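Local coordinates for secretory-abundant heat soluble protein 1 (Ramazzottius varieornatus, PDB 5XN9) that acts as a secreted molecular shield during water loss, supporting desiccation tolerance in tardigrades, and has a fatty acid binding protein-like barrel, at residues T4-M9 / D50-Q55; G10-T15 / Y112-D117; D22-A27 / K106-E111; V67-N72 / G93-E98. One frame throughout, in Å; residues are numbered along the deposited sequence.

Overall arrangement
From the N terminus, the loop 4-9 meets strand 51-58 in contact 1, closing a loop that holds both short helices. Strand 10-19 follows at once, and contact 2 joins it to the end of strand 106-114, nearly a hundred residues on. Contact 3 nests inside that loop, setting helix 21-27 on the earlier part of the same strand, and contact 4, between 67-72 and 93-98, nests inside both. Contact 1 crosses contacts 2 and 3 and precedes contact 4 in series. Contacts 1, 2 and 4 touch one another near loop 4-9 at the N terminus; contact 3 lies across the chain's centre from contact 1, and contacts 3 and 4 share the zinc ion.

Contact 1: T4-M9 / D50-Q55; sequences TGKSWM and DHYHHQ. With EDO (1,2-ethanediol), chain F.
The loop 4-9, folded into a type I beta turn from Lys-6 to Met-9 with Met-9 N bonded to Lys-6 O, faces strand 51-58 with no backbone bond between them, the CA atoms of Met-9 and His-54 standing 9.1 Å apart. Tyr-52 reaches across and is met by three side chains. Trp-8 brings CH2 over one face of the Tyr-52 ring, 3.7 Å from Tyr-52 CE2, the two planes at 52°. Trp-8 CG sits between the backbone N and the carbonyl carbon (chi1 36°), which folds the indole back beneath Lys-6, whose CB lies 3.5 Å above the ring plane. The Met-9 sulfur approaches the tyrosine edge in plane, Met-9 SD 4.0 Å from Tyr-52 CE2, a Met-aromatic contact. In this fatty acid binding protein-like barrel the N-terminal loop thus packs against strand 51-58. A serine in place of Tyr-52 would probably leave the end of the indole and the Met-9 sulfur facing a gap. Lys-6 passes the phenol with CE 3.6 Å from Tyr-52 OH, while its NZ forms a salt bridge with Glu-90. Tyr-52 also meets the ring of Phe-69, with their planes nearly parallel.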
loop_
_atom_site.group_PDB
_atom_site.type_symbol
_atom_site.label_atom_id
_atom_site.label_comp_id
_atom_site.label_asym_id
_atom_site.label_seq_id
_atom_site.Cartn_x
_atom_site.Cartn_y
_atom_site.Cartn_z
ATOM N N THR A 4 13.706 8.830 -8.128
ATOM C CA THR A 4 12.935 9.184 -9.309
ATOM C C THR A 4 13.130 8.108 -10.370
ATOM O O THR A 4 14.011 7.253 -10.262
ATOM C CB THR A 4 13.346 10.552 -9.874
ATOM O OG1 THR A 4 14.709 10.494 -10.304
ATOM C CG2 THR A 4 13.193 11.645 -8.820
ATOM N N GLY A 5 12.299 8.162 -11.409
ATOM C CA GLY A 5 12.357 7.185 -12.479
ATOM C C GLY A 5 10.992 6.630 -12.833
ATOM O O GLY A 5 10.718 6.288 -13.990
ATOM N N LYS A 6 10.134 6.529 -11.823
ATOM C CA LYS A 6 8.743 6.129 -11.967
ATOM C C LYS A 6 7.899 7.122 -11.187
ATOM O O LYS A 6 8.333 7.633 -10.155
ATOM C CB LYS A 6 8.503 4.740 -11.355
ATOM C CG LYS A 6 9.459 3.654 -11.832
ATOM C CD LYS A 6 9.119 3.214 -13.235
ATOM C CE LYS A 6 9.952 2.009 -13.659
ATOM N NZ LYS A 6 9.542 1.535 -15.008
ATOM N N SER A 7 6.679 7.374 -11.668
ATOM C CA SER A 7 5.854 8.408 -11.048
ATOM C C SER A 7 5.493 8.064 -9.609
ATOM O O SER A 7 5.297 8.971 -8.791
ATOM C CB SER A 7 4.592 8.664 -11.868
ATOM O OG SER A 7 3.776 7.512 -11.911
ATOM N N TRP A 8 5.395 6.772 -9.284
ATOM C CA TRP A 8 5.003 6.340 -7.949
ATOM C C TRP A 8 6.164 6.290 -6.964
ATOM O O TRP A 8 5.932 6.056 -5.770
ATOM C CB TRP A 8 4.292 4.984 -8.013
ATOM C CG TRP A 8 4.844 4.037 -9.050
ATOM C CD1 TRP A 8 4.369 3.852 -10.323
ATOM C CD2 TRP A 8 5.951 3.132 -8.900
ATOM N NE1 TRP A 8 5.112 2.895 -10.973
ATOM C CE2 TRP A 8 6.092 2.439 -10.127
ATOM C CE3 TRP A 8 6.836 2.845 -7.854
ATOM C CZ2 TRP A 8 7.079 1.469 -10.330
ATOM C CZ3 TRP A 8 7.827 1.884 -8.059
ATOM C CH2 TRP A 8 7.937 1.208 -9.292
ATOM N N MET A 9 7.397 6.489 -7.421
ATOM C CA MET A 9 8.508 6.587 -6.486
ATOM C C MET A 9 8.447 7.917 -5.748
ATOM O O MET A 9 8.014 8.939 -6.294
ATOM C CB MET A 9 9.840 6.456 -7.228
ATOM C CG MET A 9 10.046 5.070 -7.805
ATOM S SD MET A 9 11.405 4.945 -8.986
ATOM C CE MET A 9 12.801 5.203 -7.894
ATOM N N ASP A 50 18.864 -3.405 -8.087
ATOM C CA ASP A 50 18.087 -4.447 -8.740
ATOM C C ASP A 50 16.765 -4.725 -8.043
ATOM O O ASP A 50 16.110 -5.721 -8.358
ATOM C CB ASP A 50 18.910 -5.738 -8.836
ATOM C CG ASP A 50 19.423 -6.228 -7.476
ATOM O OD1 ASP A 50 19.203 -5.561 -6.448
ATOM O OD2 ASP A 50 20.084 -7.291 -7.445
ATOM N N HIS A 51 16.359 -3.878 -7.105
ATOM C CA HIS A 51 15.113 -4.097 -6.391
ATOM C C HIS A 51 14.609 -2.755 -5.888
ATOM O O HIS A 51 15.301 -1.735 -5.970
ATOM C CB HIS A 51 15.286 -5.099 -5.242
ATOM C CG HIS A 51 16.191 -4.620 -4.148
ATOM N ND1 HIS A 51 17.564 -4.590 -4.280
ATOM C CD2 HIS A 51 15.923 -4.177 -2.897
ATOM C CE1 HIS A 51 18.100 -4.135 -3.158
ATOM N NE2 HIS A 51 17.126 -3.874 -2.305
ATOM N N TYR A 52 13.374 -2.770 -5.401
ATOM C CA TYR A 52 12.748 -1.606 -4.806
ATOM C C TYR A 52 12.509 -1.852 -3.329
ATOM O O TYR A 52 12.400 -2.998 -2.874
ATOM C CB TYR A 52 11.385 -1.322 -5.448
ATOM C CG TYR A 52 11.455 -0.819 -6.864
ATOM C CD1 TYR A 52 11.516 -1.704 -7.932
ATOM C CD2 TYR A 52 11.448 0.549 -7.140
ATOM C CE1 TYR A 52 11.581 -1.235 -9.243
ATOM C CE2 TYR A 52 11.506 1.026 -8.438
ATOM C CZ TYR A 52 11.573 0.135 -9.482
ATOM O OH TYR A 52 11.625 0.624 -10.762
ATOM N N HIS A 53 12.447 -0.764 -2.572
ATOM C CA HIS A 53 11.921 -0.794 -1.216
ATOM C C HIS A 53 10.631 -0.003 -1.145
ATOM O O HIS A 53 10.492 1.046 -1.787
ATOM C CB HIS A 53 12.904 -0.193 -0.218
ATOM C CG HIS A 53 14.055 -1.088 0.086
ATOM N ND1 HIS A 53 14.170 -1.770 1.276
ATOM C CD2 HIS A 53 15.140 -1.426 -0.649
ATOM C CE1 HIS A 53 15.292 -2.467 1.273
ATOM N NE2 HIS A 53 15.891 -2.291 0.110
ATOM N N HIS A 54 9.709 -0.503 -0.332
ATOM C CA HIS A 54 8.440 0.154 -0.076
ATOM C C HIS A 54 8.291 0.145 1.436
ATOM O O HIS A 54 8.084 -0.918 2.041
ATOM C CB HIS A 54 7.296 -0.600 -0.744
ATOM C CG HIS A 54 5.956 -0.021 -0.450
ATOM N ND1 HIS A 54 4.781 -0.662 -0.782
ATOM C CD2 HIS A 54 5.601 1.149 0.133
ATOM C CE1 HIS A 54 3.759 0.083 -0.402
ATOM N NE2 HIS A 54 4.228 1.187 0.152
ATOM N N GLN A 55 8.443 1.308 2.060
ATOM C CA GLN A 55 8.312 1.419 3.500
ATOM C C GLN A 55 6.956 2.028 3.813
ATOM O O GLN A 55 6.628 3.114 3.322
ATOM C CB GLN A 55 9.422 2.278 4.090
ATOM C CG GLN A 55 9.395 2.327 5.599
ATOM C CD GLN A 55 10.283 3.416 6.125
ATOM O OE1 GLN A 55 9.890 4.581 6.165
ATOM N NE2 GLN A 55 11.499 3.053 6.508
HETATM C C1 EDO F . 18.237 9.833 -7.330
HETATM O O1 EDO F . 17.271 10.115 -6.317
HETATM C C2 EDO F . 17.602 10.036 -8.700
HETATM O O2 EDO F . 16.702 8.959 -8.973
#

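Contact 2: G10-T15 / Y112-D117; sequences GKWEST and YKVNGD. With EDO (1,2-ethanediol), chain G.
Trp-12 meets Val-114 through the far end of its indole: CZ2 lies 3.9 Å from Val-114 CG2, while CH2 is 4.1 Å from Val-114 CG1, so both methyls border the six-membered ring. The carbonyl of Asp-117 approaches the rim, its O 3.7 Å from Trp-12 CZ3 and near the ring plane, a polar atom beside a C-H edge rather than a hydrogen bond; this end of the turn is poorly ordered, so the approach is less certain. With CG anti to the carbonyl carbon (chi1 -56°), the tryptophan swings its ring across the 9.6 Å between its own CA and that of Asp-117. In the next shell, Trp-12 NE1 bonds to Trp-8 O, tying the indole's other end to the preceding loop and limiting its rotation. Replacing Trp-12 with an alanine would probably leave Val-114 without its aromatic partner and Trp-8 O without this donor. Leu-119 touches both Trp-12 and Val-114, and Lys-136 borders the indole as well. The contact therefore spans strands 128-136 and 118-125, which lie between strands 10-19 and 106-114 in the antiparallel barrel sheet, and its valine also touches Ser-7 in the N-terminal loop.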
loop_
_atom_site.group_PDB
_atom_site.type_symbol
_atom_site.label_atom_id
_atom_site.label_comp_id
_atom_site.label_asym_id
_atom_site.label_seq_id
_atom_site.Cartn_x
_atom_site.Cartn_y
_atom_site.Cartn_z
ATOM N N GLY A 10 8.868 7.897 -4.496
ATOM C CA GLY A 10 8.947 9.105 -3.711
ATOM C C GLY A 10 8.448 8.873 -2.302
ATOM O O GLY A 10 8.266 7.739 -1.860
ATOM N N LYS A 11 8.238 9.979 -1.594
ATOM C CA LYS A 11 7.766 9.980 -0.217
ATOM C C LYS A 11 6.365 10.569 -0.208
ATOM O O LYS A 11 6.175 11.727 -0.595
ATOM C CB LYS A 11 8.688 10.823 0.659
ATOM C CG LYS A 11 10.107 10.323 0.704
ATOM C CD LYS A 11 10.898 11.103 1.747
ATOM C CE LYS A 11 12.357 10.744 1.687
ATOM N NZ LYS A 11 12.891 11.082 0.345
ATOM N N TRP A 12 5.395 9.771 0.224
ATOM C CA TRP A 12 3.983 10.118 0.143
ATOM C C TRP A 12 3.377 10.124 1.536
ATOM O O TRP A 12 3.688 9.258 2.354
ATOM C CB TRP A 12 3.239 9.091 -0.709
ATOM C CG TRP A 12 3.818 8.938 -2.074
ATOM C CD1 TRP A 12 4.675 7.960 -2.505
ATOM C CD2 TRP A 12 3.590 9.796 -3.194
ATOM N NE1 TRP A 12 4.986 8.158 -3.833
ATOM C CE2 TRP A 12 4.340 9.283 -4.276
ATOM C CE3 TRP A 12 2.828 10.954 -3.388
ATOM C CZ2 TRP A 12 4.336 9.877 -5.533
ATOM C CZ3 TRP A 12 2.829 11.546 -4.635
ATOM C CH2 TRP A 12 3.581 11.007 -5.695
ATOM N N GLU A 13 2.479 11.077 1.791
ATOM C CA GLU A 13 1.859 11.237 3.099
ATOM C C GLU A 13 0.351 11.327 2.919
ATOM O O GLU A 13 -0.126 11.991 1.998
ATOM C CB GLU A 13 2.385 12.519 3.754
ATOM C CG GLU A 13 1.680 12.927 5.021
ATOM C CD GLU A 13 2.221 14.230 5.573
ATOM O OE1 GLU A 13 1.618 14.770 6.522
ATOM O OE2 GLU A 13 3.251 14.712 5.057
ATOM N N SER A 14 -0.399 10.659 3.799
ATOM C CA SER A 14 -1.853 10.638 3.670
ATOM C C SER A 14 -2.457 12.015 3.919
ATOM O O SER A 14 -1.886 12.855 4.619
ATOM C CB SER A 14 -2.467 9.617 4.627
ATOM O OG SER A 14 -2.163 9.921 5.974
ATOM N N THR A 15 -3.619 12.247 3.318
ATOM C CA THR A 15 -4.347 13.495 3.458
ATOM C C THR A 15 -5.654 13.231 4.196
ATOM O O THR A 15 -5.884 12.141 4.733
ATOM C CB THR A 15 -4.618 14.099 2.077
ATOM O OG1 THR A 15 -5.573 13.280 1.390
ATOM C CG2 THR A 15 -3.333 14.179 1.257
ATOM N N TYR A 112 -1.542 2.022 -7.053
ATOM C CA TYR A 112 -0.942 3.326 -6.789
ATOM C C TYR A 112 -0.946 4.109 -8.094
ATOM O O TYR A 112 -0.254 3.733 -9.045
ATOM C CB TYR A 112 0.499 3.174 -6.290
ATOM C CG TYR A 112 0.614 2.387 -5.008
ATOM C CD1 TYR A 112 0.543 0.997 -5.014
ATOM C CD2 TYR A 112 0.796 3.032 -3.786
ATOM C CE1 TYR A 112 0.638 0.272 -3.837
ATOM C CE2 TYR A 112 0.892 2.312 -2.601
ATOM C CZ TYR A 112 0.809 0.931 -2.637
ATOM O OH TYR A 112 0.887 0.201 -1.468
ATOM N N LYS A 113 -1.712 5.199 -8.137
ATOM C CA LYS A 113 -1.919 5.965 -9.358
ATOM C C LYS A 113 -1.614 7.426 -9.068
ATOM O O LYS A 113 -2.278 8.049 -8.231
ATOM C CB LYS A 113 -3.367 5.795 -9.827
ATOM C CG LYS A 113 -3.785 6.644 -11.009
ATOM C CD LYS A 113 -5.265 6.404 -11.297
ATOM C CE LYS A 113 -5.842 7.377 -12.324
ATOM N NZ LYS A 113 -7.254 7.034 -12.677
ATOM N N VAL A 114 -0.616 7.973 -9.758
ATOM C CA VAL A 114 -0.126 9.319 -9.494
ATOM C C VAL A 114 -0.736 10.252 -10.529
ATOM O O VAL A 114 -0.450 10.141 -11.725
ATOM C CB VAL A 114 1.409 9.375 -9.499
ATOM C CG1 VAL A 114 1.887 10.818 -9.416
ATOM C CG2 VAL A 114 1.961 8.558 -8.342
ATOM N N ASN A 115 -1.590 11.163 -10.068
ATOM C CA ASN A 115 -2.261 12.133 -10.921
ATOM C C ASN A 115 -1.433 13.394 -11.120
ATOM O O ASN A 115 -1.926 14.360 -11.712
ATOM C CB ASN A 115 -3.622 12.498 -10.322
ATOM C CG ASN A 115 -4.381 11.285 -9.804
ATOM O OD1 ASN A 115 -4.021 10.701 -8.780
ATOM N ND2 ASN A 115 -5.444 10.908 -10.505
ATOM N N GLY A 116 -0.187 13.398 -10.654
ATOM C CA GLY A 116 0.616 14.602 -10.607
ATOM C C GLY A 116 0.508 15.235 -9.236
ATOM O O GLY A 116 -0.599 15.556 -8.793
ATOM N N ASP A 117 1.641 15.381 -8.539
ATOM C CA ASP A 117 1.702 15.925 -7.182
ATOM C C ASP A 117 1.009 15.026 -6.160
ATOM O O ASP A 117 1.396 14.992 -4.986
ATOM C CB ASP A 117 1.114 17.342 -7.114
ATOM C CG ASP A 117 1.417 18.166 -8.352
ATOM O OD1 ASP A 117 2.602 18.258 -8.737
ATOM O OD2 ASP A 117 0.464 18.719 -8.943
HETATM C C1 EDO G . 15.976 10.304 1.027
HETATM O O1 EDO G . 15.933 10.168 2.453
HETATM C C2 EDO G . 16.019 11.784 0.658
HETATM O O2 EDO G . 15.563 11.951 -0.690
#

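Contact 3: D22-A27 / K106-E111; sequences DAFISA and KVIHDE. With ZN (zinc ion), chain D.
Phe-24 and Ile-108 make the close apolar part of this contact, the phenyl pointing its CZ at the isoleucine's CG2 methyl, 4.0 Å away and in the ring plane, so the methyl meets an edge and not a face. The extended first torsion of Phe-24, chi1 172°, carries the ring off helix 21-27 toward strand 106-114. Tyr-123, Val-125 and Ala-130 of the neighbouring strands also touch this phenyl, placing the helix against one end of the barrel, as in the helical lid of fatty acid binding proteins. On the more solvent-exposed side a lysine methylene merely passes a carbonyl: Lys-106 bends at chi2 and chi4 and brings CE to 3.3 Å from Ala-27 O, alongside the last turn of the helix. On the helix itself, Asp-22 O accepts from both Ser-26 N and Ser-26 OG (2.9 Å), which reach it from opposite faces of the carbonyl plane. His-109, exposed on the strand, leads away from the helix and binds zinc through NE2 at 2.0 Å, sharing the ion with Glu-98. The side-chain contact of helix and strand is hydrocarbon, with no hydrogen bond across it; the lysine's amine may at most weakly favour the helix's negative end.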
loop_
_atom_site.group_PDB
_atom_site.type_symbol
_atom_site.label_atom_id
_atom_site.label_comp_id
_atom_site.label_asym_id
_atom_site.label_seq_id
_atom_site.Cartn_x
_atom_site.Cartn_y
_atom_site.Cartn_z
ATOM N N ASP A 22 -13.643 2.231 5.766
ATOM C CA ASP A 22 -14.157 1.352 6.812
ATOM C C ASP A 22 -14.794 0.097 6.222
ATOM O O ASP A 22 -14.651 -0.998 6.780
ATOM C CB ASP A 22 -15.129 2.112 7.716
ATOM C CG ASP A 22 -14.417 2.970 8.746
ATOM O OD1 ASP A 22 -13.185 3.158 8.634
ATOM O OD2 ASP A 22 -15.092 3.466 9.670
ATOM N N ALA A 23 -15.494 0.234 5.092
ATOM C CA ALA A 23 -16.071 -0.934 4.432
ATOM C C ALA A 23 -14.983 -1.884 3.956
ATOM O O ALA A 23 -15.144 -3.109 4.013
ATOM C CB ALA A 23 -16.942 -0.496 3.256
ATOM N N PHE A 24 -13.864 -1.334 3.479
ATOM C CA PHE A 24 -12.746 -2.175 3.070
ATOM C C PHE A 24 -12.143 -2.896 4.269
ATOM O O PHE A 24 -11.907 -4.109 4.223
ATOM C CB PHE A 24 -11.695 -1.329 2.358
ATOM C CG PHE A 24 -10.423 -2.071 2.080
ATOM C CD1 PHE A 24 -10.361 -3.013 1.062
ATOM C CD2 PHE A 24 -9.292 -1.839 2.843
ATOM C CE1 PHE A 24 -9.185 -3.702 0.808
ATOM C CE2 PHE A 24 -8.119 -2.525 2.597
ATOM C CZ PHE A 24 -8.065 -3.460 1.577
ATOM N N ILE A 25 -11.892 -2.161 5.356
ATOM C CA ILE A 25 -11.345 -2.768 6.566
ATOM C C ILE A 25 -12.279 -3.846 7.102
ATOM O O ILE A 25 -11.835 -4.936 7.484
ATOM C CB ILE A 25 -11.038 -1.684 7.616
ATOM C CG1 ILE A 25 -9.904 -0.784 7.128
ATOM C CG2 ILE A 25 -10.674 -2.309 8.952
ATOM C CD1 ILE A 25 -8.618 -1.533 6.845
ATOM N N SER A 26 -13.587 -3.565 7.130
ATOM C CA SER A 26 -14.547 -4.563 7.595
ATOM C C SER A 26 -14.554 -5.792 6.695
ATOM O O SER A 26 -14.663 -6.924 7.179
ATOM C CB SER A 26 -15.945 -3.951 7.683
ATOM O OG SER A 26 -15.973 -2.878 8.609
ATOM N N ALA A 27 -14.436 -5.592 5.379
ATOM C CA ALA A 27 -14.440 -6.723 4.458
ATOM C C ALA A 27 -13.200 -7.595 4.601
ATOM O O ALA A 27 -13.236 -8.769 4.217
ATOM C CB ALA A 27 -14.571 -6.238 3.018
ATOM N N LYS A 106 -8.079 -14.555 1.655
ATOM C CA LYS A 106 -8.325 -13.238 1.085
ATOM C C LYS A 106 -7.318 -12.936 -0.016
ATOM O O LYS A 106 -6.135 -13.303 0.074
ATOM C CB LYS A 106 -8.274 -12.128 2.149
ATOM C CG LYS A 106 -9.391 -12.163 3.199
ATOM C CD LYS A 106 -10.726 -11.657 2.644
ATOM C CE LYS A 106 -11.839 -11.690 3.694
ATOM N NZ LYS A 106 -12.461 -13.033 3.787
ATOM N N VAL A 107 -7.808 -12.275 -1.061
ATOM C CA VAL A 107 -6.986 -11.707 -2.120
ATOM C C VAL A 107 -7.275 -10.215 -2.152
ATOM O O VAL A 107 -8.441 -9.809 -2.220
ATOM C CB VAL A 107 -7.307 -12.356 -3.481
ATOM C CG1 VAL A 107 -6.503 -11.695 -4.605
ATOM C CG2 VAL A 107 -7.042 -13.846 -3.419
ATOM N N ILE A 108 -6.222 -9.404 -2.086
ATOM C CA ILE A 108 -6.338 -7.952 -2.015
ATOM C C ILE A 108 -5.628 -7.347 -3.217
ATOM O O ILE A 108 -4.534 -7.788 -3.588
ATOM C CB ILE A 108 -5.711 -7.408 -0.714
ATOM C CG1 ILE A 108 -6.365 -8.043 0.517
ATOM C CG2 ILE A 108 -5.834 -5.894 -0.644
ATOM C CD1 ILE A 108 -5.649 -7.717 1.804
ATOM N N HIS A 109 -6.268 -6.357 -3.835
ATOM C CA HIS A 109 -5.654 -5.554 -4.884
ATOM C C HIS A 109 -5.289 -4.195 -4.312
ATOM O O HIS A 109 -6.126 -3.537 -3.684
ATOM C CB HIS A 109 -6.625 -5.355 -6.049
ATOM C CG HIS A 109 -6.849 -6.585 -6.865
ATOM N ND1 HIS A 109 -7.810 -6.659 -7.853
ATOM C CD2 HIS A 109 -6.234 -7.791 -6.846
ATOM C CE1 HIS A 109 -7.782 -7.862 -8.399
ATOM N NE2 HIS A 109 -6.829 -8.565 -7.811
ATOM N N ASP A 110 -4.046 -3.780 -4.527
ATOM C CA ASP A 110 -3.602 -2.430 -4.224
ATOM C C ASP A 110 -3.201 -1.777 -5.536
ATOM O O ASP A 110 -2.591 -2.418 -6.393
ATOM C CB ASP A 110 -2.359 -2.471 -3.338
ATOM C CG ASP A 110 -2.685 -2.618 -1.874
ATOM O OD1 ASP A 110 -3.884 -2.575 -1.523
ATOM O OD2 ASP A 110 -1.736 -2.762 -1.077
ATOM N N GLU A 111 -3.584 -0.524 -5.715
ATOM C CA GLU A 111 -3.146 0.231 -6.876
ATOM C C GLU A 111 -2.611 1.572 -6.409
ATOM O O GLU A 111 -3.140 2.170 -5.469
ATOM C CB GLU A 111 -4.266 0.427 -7.911
ATOM C CG GLU A 111 -3.834 1.227 -9.139
ATOM C CD GLU A 111 -4.991 1.609 -10.041
ATOM O OE1 GLU A 111 -5.028 1.135 -11.192
ATOM O OE2 GLU A 111 -5.863 2.383 -9.598
HETATM ZN ZN ZN D . -6.155 -10.369 -8.513
#

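Contact 4: V67-N72 / G93-E98; sequences VNFKLN and GNLKAE. With ZN (zinc ion), chain D.
Leu-95 reaches from strand 94-101 to both Leu-71 and Phe-69, with the nearest CA atoms, those of Leu-71 and Leu-95, 9.3 Å apart. The contact across the segments is wholly apolar. One branch of the leucine serves each partner: its CD1 methyl lies 3.9 Å from Leu-71 CD2, a methyl-to-methyl touch, and its CD2 lies 4.4 Å from Phe-69 CZ, a longer approach oblique to the ring. The chain of Leu-95 is extended at its first torsion, CG anti to the backbone N (chi1 -180°), which carries its fork toward the other segment. Leu-71, whose CB does not point straight at its partner, turns its end back to meet the fork.

Among aromatic contacts, Phe-69 is also stacked on Tyr-88, and the ring of Tyr-52 meets Leu-71.

Metal binding forms a separate group farther along the strand. Glu-98 grips the zinc ion, which it shares with His-109, mainly through OE2 at 2.0 Å, with OE1 longer at 2.7 Å, so the carboxylate is held unevenly by its two oxygens. Its chain bends at chi2 (80°) to present that group.

The side chains meet across the interior of the fatty acid binding protein-like barrel, between the outermost strand 63-69 and strand 94-101, which are not neighbours in the sheet. Strand 82-91 runs beside strand 94-101, and its Tyr-88 also touches Leu-95, while strand 51-58 pairs with strand 63-69 through backbone bonds between Tyr-52 and Phe-69. On its other side strand 94-101 pairs with strand 106-114, where Tyr-112 packs on Leu-95.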
loop_
_atom_site.group_PDB
_atom_site.type_symbol
_atom_site.label_atom_id
_atom_site.label_comp_id
_atom_site.label_asym_id
_atom_site.label_seq_id
_atom_site.Cartn_x
_atom_site.Cartn_y
_atom_site.Cartn_z
ATOM N N VAL A 67 9.229 -3.307 2.906
ATOM C CA VAL A 67 8.987 -4.372 1.947
ATOM C C VAL A 67 10.003 -4.251 0.814
ATOM O O VAL A 67 10.126 -3.194 0.193
ATOM C CB VAL A 67 7.551 -4.276 1.400
ATOM C CG1 VAL A 67 7.323 -5.309 0.321
ATOM C CG2 VAL A 67 6.538 -4.425 2.534
ATOM N N ASN A 68 10.723 -5.331 0.555
ATOM C CA ASN A 68 11.651 -5.436 -0.562
ATOM C C ASN A 68 10.893 -6.112 -1.695
ATOM O O ASN A 68 10.277 -7.165 -1.487
ATOM C CB ASN A 68 12.831 -6.310 -0.116
ATOM C CG ASN A 68 13.922 -6.475 -1.180
ATOM O OD1 ASN A 68 13.651 -6.575 -2.374
ATOM N ND2 ASN A 68 15.172 -6.537 -0.727
ATOM N N PHE A 69 10.907 -5.505 -2.884
ATOM C CA PHE A 69 10.247 -6.134 -4.016
ATOM C C PHE A 69 11.033 -5.957 -5.302
ATOM O O PHE A 69 11.751 -4.972 -5.486
ATOM C CB PHE A 69 8.770 -5.721 -4.178
ATOM C CG PHE A 69 8.542 -4.334 -4.723
ATOM C CD1 PHE A 69 8.498 -4.104 -6.088
ATOM C CD2 PHE A 69 8.302 -3.275 -3.867
ATOM C CE1 PHE A 69 8.260 -2.832 -6.593
ATOM C CE2 PHE A 69 8.056 -1.998 -4.361
ATOM C CZ PHE A 69 8.021 -1.778 -5.730
ATOM N N LYS A 70 10.894 -6.943 -6.179
ATOM C CA LYS A 70 11.261 -6.815 -7.580
ATOM C C LYS A 70 9.982 -6.882 -8.402
ATOM O O LYS A 70 9.080 -7.681 -8.109
ATOM C CB LYS A 70 12.224 -7.929 -8.009
ATOM C CG LYS A 70 13.599 -7.826 -7.360
ATOM C CD LYS A 70 14.516 -8.985 -7.760
ATOM C CE LYS A 70 15.868 -8.906 -7.060
ATOM N NZ LYS A 70 16.823 -9.983 -7.451
ATOM N N LEU A 71 9.886 -6.033 -9.421
ATOM C CA LEU A 71 8.697 -6.071 -10.264
ATOM C C LEU A 71 8.519 -7.458 -10.864
ATOM O O LEU A 71 9.480 -8.070 -11.341
ATOM C CB LEU A 71 8.757 -5.008 -11.362
ATOM C CG LEU A 71 8.659 -3.575 -10.822
ATOM C CD1 LEU A 71 9.066 -2.562 -11.878
ATOM C CD2 LEU A 71 7.242 -3.283 -10.299
ATOM N N ASN A 72 7.292 -7.974 -10.816
ATOM C CA ASN A 72 6.926 -9.257 -11.423
ATOM C C ASN A 72 7.402 -10.469 -10.633
ATOM O O ASN A 72 7.263 -11.595 -11.127
ATOM C CB ASN A 72 7.422 -9.403 -12.868
ATOM C CG ASN A 72 7.035 -8.234 -13.729
ATOM O OD1 ASN A 72 5.912 -7.756 -13.659
ATOM N ND2 ASN A 72 7.970 -7.753 -14.541
ATOM N N GLY A 93 2.137 3.317 -16.312
ATOM C CA GLY A 93 2.721 4.250 -15.373
ATOM C C GLY A 93 2.330 4.062 -13.926
ATOM O O GLY A 93 2.862 4.766 -13.059
ATOM N N ASN A 94 1.429 3.132 -13.625
ATOM C CA ASN A 94 0.954 2.911 -12.269
ATOM C C ASN A 94 1.537 1.628 -11.694
ATOM O O ASN A 94 2.042 0.768 -12.415
ATOM C CB ASN A 94 -0.574 2.847 -12.241
ATOM C CG ASN A 94 -1.206 4.114 -12.772
ATOM O OD1 ASN A 94 -0.657 5.202 -12.601
ATOM N ND2 ASN A 94 -2.350 3.982 -13.436
ATOM N N LEU A 95 1.462 1.515 -10.373
ATOM C CA LEU A 95 1.994 0.371 -9.643
ATOM C C LEU A 95 0.829 -0.402 -9.046
ATOM O O LEU A 95 -0.081 0.196 -8.467
ATOM C CB LEU A 95 2.926 0.845 -8.526
ATOM C CG LEU A 95 3.586 -0.228 -7.661
ATOM C CD1 LEU A 95 4.575 -1.070 -8.468
ATOM C CD2 LEU A 95 4.270 0.408 -6.458
ATOM N N LYS A 96 0.847 -1.724 -9.198
ATOM C CA LYS A 96 -0.187 -2.579 -8.633
ATOM C C LYS A 96 0.462 -3.661 -7.785
ATOM O O LYS A 96 1.546 -4.143 -8.112
ATOM C CB LYS A 96 -1.030 -3.235 -9.735
ATOM C CG LYS A 96 -1.886 -2.235 -10.488
ATOM C CD LYS A 96 -2.871 -2.904 -11.428
ATOM C CE LYS A 96 -3.894 -1.898 -11.959
ATOM N NZ LYS A 96 -4.607 -2.417 -13.144
ATOM N N ALA A 97 -0.188 -4.027 -6.685
ATOM C CA ALA A 97 0.233 -5.169 -5.885
ATOM C C ALA A 97 -0.911 -6.165 -5.786
ATOM O O ALA A 97 -2.055 -5.793 -5.471
ATOM C CB ALA A 97 0.703 -4.766 -4.486
ATOM N N GLU A 98 -0.589 -7.427 -6.039
ATOM C CA GLU A 98 -1.496 -8.552 -5.841
ATOM C C GLU A 98 -1.122 -9.215 -4.521
ATOM O O GLU A 98 0.011 -9.678 -4.362
ATOM C CB GLU A 98 -1.299 -9.565 -6.969
ATOM C CG GLU A 98 -2.324 -10.682 -6.968
ATOM C CD GLU A 98 -3.639 -10.265 -7.593
ATOM O OE1 GLU A 98 -3.707 -9.169 -8.191
ATOM O OE2 GLU A 98 -4.601 -11.053 -7.489
HETATM ZN ZN ZN D . -6.155 -10.369 -8.513
#